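Local coordinates for protein LbaCas13a H328A (C2c2) (Lachnospiraceae bacterium NK4A179, PDB 5WLH) that binds a CRISPR guide RNA, here as its unprocessed precursor, and is an RNA-targeting nuclease of the Cas13a (C2c2) family, at residues Phe258-Ser263 with Glu278-Phe283; Lys282-Tyr287 with Ile446-Met451; Asp286-Asp291 with Leu1138-Ala1143. All coordinates share one frame; numbering follows the deposited sequence. Where two conformers were deposited one is given.

Helix 268-287 runs through all three contacts, presenting successive turns to different partners. Interaction 1 is only partly buried: a lysine shaft and a glutamate lie along strand 258-260 and the residues that follow it, close to the RNA backbone. Interaction 2, about 8 Å away between centres, is fully buried; there helix 429-458 crosses the shared helix, its tyrosine packing on a leucine and bonding to that leucine's carbonyl. Interaction 3, also buried and again about 8 Å from interaction 2, sets the turn after the helix on helix 1106-1145 through an alanine and another tyrosine, whose bond to a carbonyl is weak. Interaction 1 adds a lysine-glutamate pair, and interaction 2 sends a lysine to the RNA.

Interaction 1: residues Phe258-Ser263 with Glu278-Phe283; sequences FAITVS and EAFKKF. With nucleotides of chain B.
Lys281 reaches out of helix 268-287 and lies along the backbone of Phe258-Ser263, its long methylene chain meeting one residue after another. Lys281 CB sits 3.9 Å from Ile260 CG1, and CG stays near the same atom. With CG anti to the backbone N (chi1 177°), the chain is directed toward the strand, and Lys281 CD meets Ile260 O and presses on Ala259 CB at 3.4 Å, tighter than usual for two carbons; a side chain larger than a methyl would probably be hard to fit there. The chain then bends, so that Lys281 CE comes to Val262 CG2 at 3.7 Å. At the tip, Lys281 NZ forms a salt bridge with Glu253, on the turn joining strands 250-252 and 258-260, and another, at 3.5 Å, with Glu278 OE1. These two strands form a beta-hairpin, and the helix that follows it folds back over the end of its second strand, the axes of strand 258-260 and helix segment 278-283 lying 8.9 Å apart at an angle of 124°. Lysine suits the place because its shaft is apolar and its charge comes out beside two carboxylates. The Glu278 side chain crosses that of Val262 at about a right angle, and both valine methyls pack on its aliphatic CG, Val262 CG1 at 3.7 Å from Glu278 CG. Deeper in, Ile260 CD1 reaches the edge of the Phe280 ring, 3.8 Å from Phe280 CD2; Phe403 stacks on that ring. Beyond Val262, Ser263 OG donates a 2.6 Å hydrogen bond to OP1 of A13 of chain B.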
loop_
_atom_site.group_PDB
_atom_site.type_symbol
_atom_site.label_atom_id
_atom_site.label_comp_id
_atom_site.label_asym_id
_atom_site.label_seq_id
_atom_site.Cartn_x
_atom_site.Cartn_y
_atom_site.Cartn_z
ATOM N N PHE A 258 0.390 19.008 22.647
ATOM C CA PHE A 258 -0.184 17.790 22.084
ATOM C C PHE A 258 0.082 16.624 23.033
ATOM O O PHE A 258 1.181 16.494 23.570
ATOM C CB PHE A 258 0.448 17.477 20.722
ATOM C CG PHE A 258 -0.139 18.232 19.565
ATOM C CD1 PHE A 258 -1.504 18.226 19.320
ATOM C CD2 PHE A 258 0.693 18.906 18.686
ATOM C CE1 PHE A 258 -2.024 18.889 18.222
ATOM C CE2 PHE A 258 0.178 19.566 17.595
ATOM C CZ PHE A 258 -1.184 19.556 17.364
ATOM N N ALA A 259 -0.922 15.769 23.220
ATOM C CA ALA A 259 -0.752 14.544 23.991
ATOM C C ALA A 259 -1.693 13.491 23.429
ATOM O O ALA A 259 -2.642 13.816 22.705
ATOM C CB ALA A 259 -1.034 14.764 25.474
ATOM N N ILE A 260 -1.445 12.222 23.793
ATOM C CA ILE A 260 -2.358 11.170 23.350
ATOM C C ILE A 260 -3.744 11.485 23.879
ATOM O O ILE A 260 -3.910 11.990 25.000
ATOM C CB ILE A 260 -1.890 9.772 23.798
ATOM C CG1 ILE A 260 -1.849 9.682 25.337
ATOM C CG2 ILE A 260 -0.559 9.422 23.116
ATOM C CD1 ILE A 260 -1.604 8.279 25.886
ATOM N N THR A 261 -4.745 11.246 23.044
ATOM C CA THR A 261 -6.113 11.601 23.387
ATOM C C THR A 261 -6.636 10.693 24.485
ATOM O O THR A 261 -6.414 9.488 24.452
ATOM C CB THR A 261 -6.997 11.464 22.162
ATOM O OG1 THR A 261 -6.384 12.164 21.072
ATOM C CG2 THR A 261 -8.371 12.042 22.436
ATOM N N VAL A 262 -7.339 11.278 25.453
ATOM C CA VAL A 262 -7.983 10.536 26.533
ATOM C C VAL A 262 -9.489 10.675 26.368
ATOM O O VAL A 262 -10.003 11.789 26.226
ATOM C CB VAL A 262 -7.544 11.039 27.920
ATOM C CG1 VAL A 262 -8.262 10.230 29.017
ATOM C CG2 VAL A 262 -6.003 10.996 28.093
ATOM N N SER A 263 -10.200 9.550 26.380
ATOM C CA SER A 263 -11.648 9.609 26.264
ATOM C C SER A 263 -12.248 10.368 27.445
ATOM O O SER A 263 -11.711 10.350 28.553
ATOM C CB SER A 263 -12.249 8.201 26.219
ATOM O OG SER A 263 -13.659 8.286 26.401
ATOM N N GLU A 278 -4.978 8.165 31.128
ATOM C CA GLU A 278 -4.238 9.307 31.672
ATOM C C GLU A 278 -2.955 8.853 32.353
ATOM O O GLU A 278 -1.934 9.544 32.295
ATOM C CB GLU A 278 -5.115 10.088 32.650
ATOM C CG GLU A 278 -6.251 10.886 32.014
ATOM C CD GLU A 278 -5.811 12.200 31.365
ATOM O OE1 GLU A 278 -4.603 12.512 31.347
ATOM O OE2 GLU A 278 -6.695 12.935 30.868
ATOM N N ALA A 279 -2.984 7.692 33.013
ATOM C CA ALA A 279 -1.781 7.209 33.672
ATOM C C ALA A 279 -0.713 6.880 32.647
ATOM O O ALA A 279 0.474 7.151 32.865
ATOM C CB ALA A 279 -2.078 5.972 34.530
ATOM N N PHE A 280 -1.120 6.309 31.512
ATOM C CA PHE A 280 -0.148 5.990 30.481
ATOM C C PHE A 280 0.368 7.255 29.810
ATOM O O PHE A 280 1.547 7.336 29.457
ATOM C CB PHE A 280 -0.756 5.049 29.438
ATOM C CG PHE A 280 0.226 4.649 28.380
ATOM C CD1 PHE A 280 1.250 3.765 28.674
ATOM C CD2 PHE A 280 0.175 5.215 27.119
ATOM C CE1 PHE A 280 2.185 3.412 27.726
ATOM C CE2 PHE A 280 1.117 4.864 26.160
ATOM C CZ PHE A 280 2.112 3.964 26.456
ATOM N N LYS A 281 -0.503 8.246 29.617
ATOM C CA LYS A 281 -0.043 9.548 29.136
ATOM C C LYS A 281 1.070 10.094 30.021
ATOM O O LYS A 281 2.064 10.655 29.528
ATOM C CB LYS A 281 -1.226 10.515 29.095
ATOM C CG LYS A 281 -0.857 11.918 28.685
ATOM C CD LYS A 281 -1.962 12.481 27.812
ATOM C CE LYS A 281 -3.037 13.131 28.629
ATOM N NZ LYS A 281 -2.502 14.343 29.286
ATOM N N LYS A 282 0.939 9.910 31.336
ATOM C CA LYS A 282 1.992 10.343 32.242
ATOM C C LYS A 282 3.240 9.493 32.070
ATOM O O LYS A 282 4.357 10.015 32.112
ATOM C CB LYS A 282 1.505 10.311 33.695
ATOM C CG LYS A 282 2.629 10.641 34.685
ATOM C CD LYS A 282 2.088 11.034 36.050
ATOM C CE LYS A 282 3.224 11.171 37.059
ATOM N NZ LYS A 282 3.562 9.859 37.677
ATOM N N PHE A 283 3.072 8.183 31.851
ATOM C CA PHE A 283 4.212 7.333 31.529
ATOM C C PHE A 283 4.985 7.879 30.335
ATOM O O PHE A 283 6.219 7.912 30.345
ATOM C CB PHE A 283 3.748 5.898 31.255
ATOM C CG PHE A 283 4.842 4.973 30.790
ATOM C CD1 PHE A 283 5.140 4.829 29.435
ATOM C CD2 PHE A 283 5.549 4.213 31.697
ATOM C CE1 PHE A 283 6.134 3.975 29.018
ATOM C CE2 PHE A 283 6.542 3.349 31.285
ATOM C CZ PHE A 283 6.847 3.231 29.938
ATOM P P A B 13 -14.630 5.100 25.270
ATOM O OP1 A B 13 -15.064 6.074 26.286
ATOM O OP2 A B 13 -13.445 4.245 25.537
ATOM O "O5'" A B 13 -15.786 4.041 24.988
ATOM C "C5'" A B 13 -17.097 4.463 24.636
ATOM C "C4'" A B 13 -17.974 3.267 24.335
ATOM O "O4'" A B 13 -17.431 2.546 23.204
ATOM C "C3'" A B 13 -18.032 2.222 25.430
ATOM O "O3'" A B 13 -18.935 2.563 26.465
ATOM C "C2'" A B 13 -18.408 0.967 24.666
ATOM O "O2'" A B 13 -19.788 0.997 24.326
ATOM C "C1'" A B 13 -17.600 1.158 23.389
ATOM N N9 A B 13 -16.268 0.532 23.463
ATOM C C8 A B 13 -15.033 1.136 23.600
ATOM N N7 A B 13 -14.030 0.277 23.587
ATOM C C5 A B 13 -14.650 -0.961 23.446
ATOM C C6 A B 13 -14.148 -2.275 23.379
ATOM N N6 A B 13 -12.851 -2.587 23.435
ATOM N N1 A B 13 -15.047 -3.270 23.251
ATOM C C2 A B 13 -16.354 -2.980 23.187
ATOM N N3 A B 13 -16.948 -1.791 23.227
ATOM C C4 A B 13 -16.020 -0.818 23.360
#

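Interaction 2: residues Lys282-Tyr287 with Ile446-Met451; sequences KFLSDY and IKYIAM. With nucleotides of chain B.
Over one face of the Tyr448 ring lies Leu284 CD2, 3.9 Å from the ring centroid, a CH-pi contact displaced toward the rim. At the edge of that ring, near its plane, stands Tyr287 CD2, and the two tyrosine side chains cross at about a right angle. The edge of the Tyr287 ring in turn receives Tyr448 OH, which also lies 3.3 Å from Tyr287 CB; that CB covers the rim of one face of the Phe283 ring. Phe1136 and Tyr1140 of helix 1106-1145 make edge-to-face contacts with Tyr448, so this ring sits where three helices meet. Helices 268-287 and 429-458 cross almost perpendicularly here, at 83° with 11.3 Å between the axes of the two short segments, a spacing that large side chains fill. Leucine suits its place because its two methyls serve different partners: while CD2 covers the tyrosine, Leu284 CD1 touches Lys447 CB at 3.7 Å. The same CD1 also faces Met451 SD. Tyr448 CG is anti to the carbonyl carbon (chi1 -80°), which carries the ring back alongside Leu284 until Tyr448 OH donates to Leu284 O at 2.6 Å, with a C=O...donor angle of 125°, in the carbonyl plane and on a lone pair. A phenylalanine in its place would probably keep the leucine methyl on its face but leave that carbonyl without its hydroxyl donor. Lys447 NZ leads away from the crossing and donates a 2.9 Å hydrogen bond to OP1 of C11 of chain B. The chemistry therefore divides by partner: the hydroxyl serves the helix-helix contact, whereas the neighbouring lysine carries its amino group to the RNA phosphate.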
loop_
_atom_site.group_PDB
_atom_site.type_symbol
_atom_site.label_atom_id
_atom_site.label_comp_id
_atom_site.label_asym_id
_atom_site.label_seq_id
_atom_site.Cartn_x
_atom_site.Cartn_y
_atom_site.Cartn_z
ATOM N N LYS A 282 0.939 9.910 31.336
ATOM C CA LYS A 282 1.992 10.343 32.242
ATOM C C LYS A 282 3.240 9.493 32.070
ATOM O O LYS A 282 4.357 10.015 32.112
ATOM C CB LYS A 282 1.505 10.311 33.695
ATOM C CG LYS A 282 2.629 10.641 34.685
ATOM C CD LYS A 282 2.088 11.034 36.050
ATOM C CE LYS A 282 3.224 11.171 37.059
ATOM N NZ LYS A 282 3.562 9.859 37.677
ATOM N N PHE A 283 3.072 8.183 31.851
ATOM C CA PHE A 283 4.212 7.333 31.529
ATOM C C PHE A 283 4.985 7.879 30.335
ATOM O O PHE A 283 6.219 7.912 30.345
ATOM C CB PHE A 283 3.748 5.898 31.255
ATOM C CG PHE A 283 4.842 4.973 30.790
ATOM C CD1 PHE A 283 5.140 4.829 29.435
ATOM C CD2 PHE A 283 5.549 4.213 31.697
ATOM C CE1 PHE A 283 6.134 3.975 29.018
ATOM C CE2 PHE A 283 6.542 3.349 31.285
ATOM C CZ PHE A 283 6.847 3.231 29.938
ATOM N N LEU A 284 4.275 8.250 29.263
ATOM C CA LEU A 284 4.968 8.721 28.064
ATOM C C LEU A 284 5.747 9.993 28.347
ATOM O O LEU A 284 6.853 10.186 27.828
ATOM C CB LEU A 284 3.975 8.974 26.938
ATOM C CG LEU A 284 3.398 7.746 26.258
ATOM C CD1 LEU A 284 2.371 8.251 25.233
ATOM C CD2 LEU A 284 4.493 6.892 25.594
ATOM N N SER A 285 5.185 10.864 29.183
ATOM C CA SER A 285 5.891 12.076 29.593
ATOM C C SER A 285 7.136 11.746 30.418
ATOM O O SER A 285 8.234 12.245 30.140
ATOM C CB SER A 285 4.931 12.973 30.377
ATOM O OG SER A 285 5.559 14.187 30.765
ATOM N N ASP A 286 6.981 10.900 31.440
ATOM C CA ASP A 286 8.093 10.556 32.323
ATOM C C ASP A 286 9.172 9.769 31.608
ATOM O O ASP A 286 10.362 9.905 31.929
ATOM C CB ASP A 286 7.582 9.744 33.512
ATOM C CG ASP A 286 6.752 10.572 34.450
ATOM O OD1 ASP A 286 6.881 11.815 34.401
ATOM O OD2 ASP A 286 5.971 9.985 35.223
ATOM N N TYR A 287 8.779 8.921 30.655
ATOM C CA TYR A 287 9.747 8.068 29.992
ATOM C C TYR A 287 10.671 8.866 29.090
ATOM O O TYR A 287 11.783 8.414 28.806
ATOM C CB TYR A 287 9.015 6.977 29.187
ATOM C CG TYR A 287 9.938 5.888 28.685
ATOM C CD1 TYR A 287 10.311 4.831 29.518
ATOM C CD2 TYR A 287 10.465 5.929 27.404
ATOM C CE1 TYR A 287 11.178 3.839 29.083
ATOM C CE2 TYR A 287 11.332 4.953 26.964
ATOM C CZ TYR A 287 11.681 3.902 27.806
ATOM O OH TYR A 287 12.544 2.931 27.390
ATOM N N ILE A 446 4.406 3.449 18.995
ATOM C CA ILE A 446 3.453 4.080 18.087
ATOM C C ILE A 446 2.859 5.334 18.703
ATOM O O ILE A 446 2.441 6.254 17.977
ATOM C CB ILE A 446 2.352 3.079 17.675
ATOM C CG1 ILE A 446 1.491 2.687 18.877
ATOM C CG2 ILE A 446 2.989 1.878 16.944
ATOM C CD1 ILE A 446 0.291 1.751 18.508
ATOM N N LYS A 447 2.825 5.420 20.041
ATOM C CA LYS A 447 2.316 6.643 20.655
ATOM C C LYS A 447 3.315 7.793 20.525
ATOM O O LYS A 447 2.918 8.934 20.272
ATOM C CB LYS A 447 1.952 6.393 22.117
ATOM C CG LYS A 447 0.755 5.456 22.279
ATOM C CD LYS A 447 -0.443 5.930 21.456
ATOM C CE LYS A 447 -1.620 4.968 21.599
ATOM N NZ LYS A 447 -2.821 5.375 20.796
ATOM N N TYR A 448 4.614 7.539 20.716
ATOM C CA TYR A 448 5.553 8.632 20.466
ATOM C C TYR A 448 5.507 9.049 19.004
ATOM O O TYR A 448 5.534 10.239 18.684
ATOM C CB TYR A 448 6.972 8.223 20.840
ATOM C CG TYR A 448 7.255 8.297 22.309
ATOM C CD1 TYR A 448 7.065 9.478 23.024
ATOM C CD2 TYR A 448 7.751 7.193 22.984
ATOM C CE1 TYR A 448 7.336 9.541 24.393
ATOM C CE2 TYR A 448 8.011 7.247 24.339
ATOM C CZ TYR A 448 7.818 8.420 25.034
ATOM O OH TYR A 448 8.121 8.455 26.383
ATOM N N ILE A 449 5.425 8.078 18.103
ATOM C CA ILE A 449 5.310 8.403 16.686
ATOM C C ILE A 449 4.056 9.230 16.435
ATOM O O ILE A 449 4.099 10.233 15.712
ATOM C CB ILE A 449 5.338 7.106 15.846
ATOM C CG1 ILE A 449 6.761 6.521 15.865
ATOM C CG2 ILE A 449 4.980 7.377 14.416
ATOM C CD1 ILE A 449 6.832 5.063 15.491
ATOM N N ALA A 450 2.930 8.852 17.054
ATOM C CA ALA A 450 1.689 9.594 16.843
ATOM C C ALA A 450 1.824 11.018 17.349
ATOM O O ALA A 450 1.333 11.954 16.718
ATOM C CB ALA A 450 0.516 8.902 17.524
ATOM N N MET A 451 2.501 11.197 18.485
ATOM C CA MET A 451 2.788 12.550 18.974
ATOM C C MET A 451 3.649 13.325 17.984
ATOM O O MET A 451 3.362 14.489 17.678
ATOM C CB MET A 451 3.471 12.469 20.344
ATOM C CG MET A 451 2.556 11.961 21.434
ATOM S SD MET A 451 3.483 11.785 22.977
ATOM C CE MET A 451 3.966 13.515 23.250
ATOM P P C B 11 -5.329 2.523 20.940
ATOM O OP1 C B 11 -4.671 3.391 21.922
ATOM O OP2 C B 11 -5.936 1.232 21.378
ATOM O "O5'" C B 11 -6.510 3.309 20.257
ATOM C "C5'" C B 11 -6.401 4.698 19.998
ATOM C "C4'" C B 11 -7.698 5.231 19.476
ATOM O "O4'" C B 11 -8.059 4.560 18.242
ATOM C "C3'" C B 11 -8.902 4.989 20.363
ATOM O "O3'" C B 11 -8.962 5.878 21.438
ATOM C "C2'" C B 11 -10.044 5.150 19.383
ATOM O "O2'" C B 11 -10.148 6.517 19.012
ATOM C "C1'" C B 11 -9.470 4.417 18.181
ATOM N N1 C B 11 -9.791 2.974 18.174
ATOM C C2 C B 11 -11.039 2.577 17.708
ATOM O O2 C B 11 -11.862 3.453 17.364
ATOM N N3 C B 11 -11.318 1.263 17.651
ATOM C C4 C B 11 -10.401 0.362 18.033
ATOM N N4 C B 11 -10.715 -0.937 17.964
ATOM C C5 C B 11 -9.112 0.747 18.513
ATOM C C6 C B 11 -8.854 2.057 18.564
ATOM P P C B 10 -2.995 -2.769 18.393
ATOM O OP1 C B 10 -2.068 -2.928 19.557
ATOM O OP2 C B 10 -4.254 -3.558 18.220
ATOM O "O5'" C B 10 -3.540 -1.273 18.372
ATOM C "C5'" C B 10 -2.668 -0.155 18.346
ATOM C "C4'" C B 10 -3.396 1.067 17.840
ATOM O "O4'" C B 10 -3.919 0.793 16.517
ATOM C "C3'" C B 10 -4.626 1.490 18.635
ATOM O "O3'" C B 10 -4.281 2.275 19.759
ATOM C "C2'" C B 10 -5.444 2.245 17.589
ATOM O "O2'" C B 10 -4.869 3.525 17.344
ATOM C "C1'" C B 10 -5.177 1.397 16.355
ATOM N N1 C B 10 -6.192 0.338 16.164
ATOM C C2 C B 10 -7.406 0.724 15.593
ATOM O O2 C B 10 -7.587 1.927 15.290
ATOM N N3 C B 10 -8.344 -0.218 15.378
ATOM C C4 C B 10 -8.102 -1.486 15.726
ATOM N N4 C B 10 -9.059 -2.389 15.494
ATOM C C5 C B 10 -6.867 -1.908 16.316
ATOM C C6 C B 10 -5.943 -0.969 16.525
#

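Interaction 3: residues Asp286-Asp291 with Leu1138-Ala1143; sequences DYASLD and LGYHYA
Ala288 turns its methyl over one face of the Tyr1140 ring, CB standing 4.3 Å from the centroid and 19° off the normal in a CH-pi contact set toward the rim. The same Ala288 CB packs against Ala1143 CB at 3.6 Å and lies 3.3 Å from Tyr1140 O. A ring face, a methyl and a carbonyl oxygen of helix 1106-1145 thus surround one small side chain, and alanine, on both sides, allows the turn to come this near: the CA atoms of Ala288 and Tyr1140 are 5.7 Å apart. Ala288 is the centre of an inverse gamma turn, which lets the chain leave helix 268-287 and run toward helix 292-311, with Asp291 as N-cap of that second helix. Tyr1140 CG lies anti to the backbone N (chi1 174°), and from there the ring extends to the turn. Its Tyr1140 OH comes 3.1 Å from Ser289 O, a weak hydrogen bond whose proton is not settled, since Ser1228 OG also pairs with the hydroxyl. The Tyr1140 ring turns its CD2 edge to one face of the His1141 ring, over its centre; His1141 in turn receives Leu290 CD2 at its own edge, 4.0 Å from His1141 CE1, the two side chains crossing at about a right angle. Its ND1 hydrogen-bonds to Tyr1155. Tyrosine suits a site that needs a broad apolar face and a polar end together. Ser289 O also accepts from Arg295 and Ala288 O from Asn1147, so these buried carbonyls of the connection find donors in side chains, where the backbone has left the helical bonding pattern.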
loop_
_atom_site.group_PDB
_atom_site.type_symbol
_atom_site.label_atom_id
_atom_site.label_comp_id
_atom_site.label_asym_id
_atom_site.label_seq_id
_atom_site.Cartn_x
_atom_site.Cartn_y
_atom_site.Cartn_z
ATOM N N ASP A 286 6.981 10.900 31.440
ATOM C CA ASP A 286 8.093 10.556 32.323
ATOM C C ASP A 286 9.172 9.769 31.608
ATOM O O ASP A 286 10.362 9.905 31.929
ATOM C CB ASP A 286 7.582 9.744 33.512
ATOM C CG ASP A 286 6.752 10.572 34.450
ATOM O OD1 ASP A 286 6.881 11.815 34.401
ATOM O OD2 ASP A 286 5.971 9.985 35.223
ATOM N N TYR A 287 8.779 8.921 30.655
ATOM C CA TYR A 287 9.747 8.068 29.992
ATOM C C TYR A 287 10.671 8.866 29.090
ATOM O O TYR A 287 11.783 8.414 28.806
ATOM C CB TYR A 287 9.015 6.977 29.187
ATOM C CG TYR A 287 9.938 5.888 28.685
ATOM C CD1 TYR A 287 10.311 4.831 29.518
ATOM C CD2 TYR A 287 10.465 5.929 27.404
ATOM C CE1 TYR A 287 11.178 3.839 29.083
ATOM C CE2 TYR A 287 11.332 4.953 26.964
ATOM C CZ TYR A 287 11.681 3.902 27.806
ATOM O OH TYR A 287 12.544 2.931 27.390
ATOM N N ALA A 288 10.233 10.036 28.634
ATOM C CA ALA A 288 11.041 10.862 27.738
ATOM C C ALA A 288 12.067 11.617 28.584
ATOM O O ALA A 288 11.956 12.816 28.838
ATOM C CB ALA A 288 10.154 11.809 26.944
ATOM N N SER A 289 13.066 10.869 29.043
ATOM C CA SER A 289 14.131 11.385 29.894
ATOM C C SER A 289 15.473 11.067 29.250
ATOM O O SER A 289 15.743 9.907 28.917
ATOM C CB SER A 289 14.062 10.771 31.298
ATOM O OG SER A 289 15.322 10.852 31.952
ATOM N N LEU A 290 16.318 12.092 29.080
ATOM C CA LEU A 290 17.641 11.846 28.518
ATOM C C LEU A 290 18.504 10.973 29.429
ATOM O O LEU A 290 19.440 10.328 28.946
ATOM C CB LEU A 290 18.345 13.176 28.231
ATOM C CG LEU A 290 17.460 14.116 27.411
ATOM C CD1 LEU A 290 18.123 15.474 27.272
ATOM C CD2 LEU A 290 17.177 13.512 26.051
ATOM N N ASP A 291 18.190 10.914 30.722
ATOM C CA ASP A 291 18.908 10.049 31.650
ATOM C C ASP A 291 18.450 8.615 31.426
ATOM O O ASP A 291 17.333 8.254 31.795
ATOM C CB ASP A 291 18.659 10.496 33.087
ATOM C CG ASP A 291 19.397 9.645 34.111
ATOM O OD1 ASP A 291 19.963 8.596 33.747
ATOM O OD2 ASP A 291 19.410 10.048 35.292
ATOM N N LEU A 1138 10.735 13.248 17.162
ATOM C CA LEU A 1138 9.982 14.461 17.450
ATOM C C LEU A 1138 9.047 14.263 18.625
ATOM O O LEU A 1138 8.963 15.115 19.501
ATOM C CB LEU A 1138 9.179 14.890 16.230
ATOM C CG LEU A 1138 10.015 15.589 15.178
ATOM C CD1 LEU A 1138 9.129 15.823 13.947
ATOM C CD2 LEU A 1138 10.577 16.957 15.718
ATOM N N GLY A 1139 8.315 13.150 18.652
ATOM C CA GLY A 1139 7.361 12.958 19.726
ATOM C C GLY A 1139 8.049 12.761 21.057
ATOM O O GLY A 1139 7.623 13.315 22.077
ATOM N N TYR A 1140 9.128 11.985 21.054
ATOM C CA TYR A 1140 9.885 11.705 22.263
ATOM C C TYR A 1140 10.538 12.976 22.806
ATOM O O TYR A 1140 10.401 13.306 23.988
ATOM C CB TYR A 1140 10.913 10.630 21.933
ATOM C CG TYR A 1140 11.876 10.308 23.030
ATOM C CD1 TYR A 1140 11.572 9.336 23.968
ATOM C CD2 TYR A 1140 13.083 10.987 23.143
ATOM C CE1 TYR A 1140 12.472 9.020 24.984
ATOM C CE2 TYR A 1140 13.985 10.687 24.161
ATOM C CZ TYR A 1140 13.670 9.700 25.072
ATOM O OH TYR A 1140 14.568 9.395 26.076
ATOM N N HIS A 1141 11.235 13.723 21.952
ATOM C CA HIS A 1141 11.888 14.925 22.472
ATOM C C HIS A 1141 10.896 16.039 22.750
ATOM O O HIS A 1141 11.144 16.870 23.630
ATOM C CB HIS A 1141 12.979 15.373 21.517
ATOM C CG HIS A 1141 14.135 14.432 21.497
ATOM N ND1 HIS A 1141 15.065 14.384 22.514
ATOM C CD2 HIS A 1141 14.459 13.438 20.638
ATOM C CE1 HIS A 1141 15.947 13.439 22.250
ATOM N NE2 HIS A 1141 15.602 12.848 21.117
ATOM N N TYR A 1142 9.762 16.054 22.048
ATOM C CA TYR A 1142 8.679 16.958 22.412
ATOM C C TYR A 1142 8.162 16.644 23.804
ATOM O O TYR A 1142 7.955 17.549 24.627
ATOM C CB TYR A 1142 7.544 16.858 21.390
ATOM C CG TYR A 1142 6.360 17.750 21.656
ATOM C CD1 TYR A 1142 6.377 19.094 21.281
ATOM C CD2 TYR A 1142 5.213 17.245 22.246
ATOM C CE1 TYR A 1142 5.262 19.904 21.486
ATOM C CE2 TYR A 1142 4.097 18.044 22.451
ATOM C CZ TYR A 1142 4.130 19.365 22.057
ATOM O OH TYR A 1142 3.023 20.143 22.263
ATOM N N ALA A 1143 7.928 15.359 24.083
ATOM C CA ALA A 1143 7.572 14.963 25.438
ATOM C C ALA A 1143 8.654 15.373 26.421
ATOM O O ALA A 1143 8.354 15.835 27.529
ATOM C CB ALA A 1143 7.324 13.449 25.501
#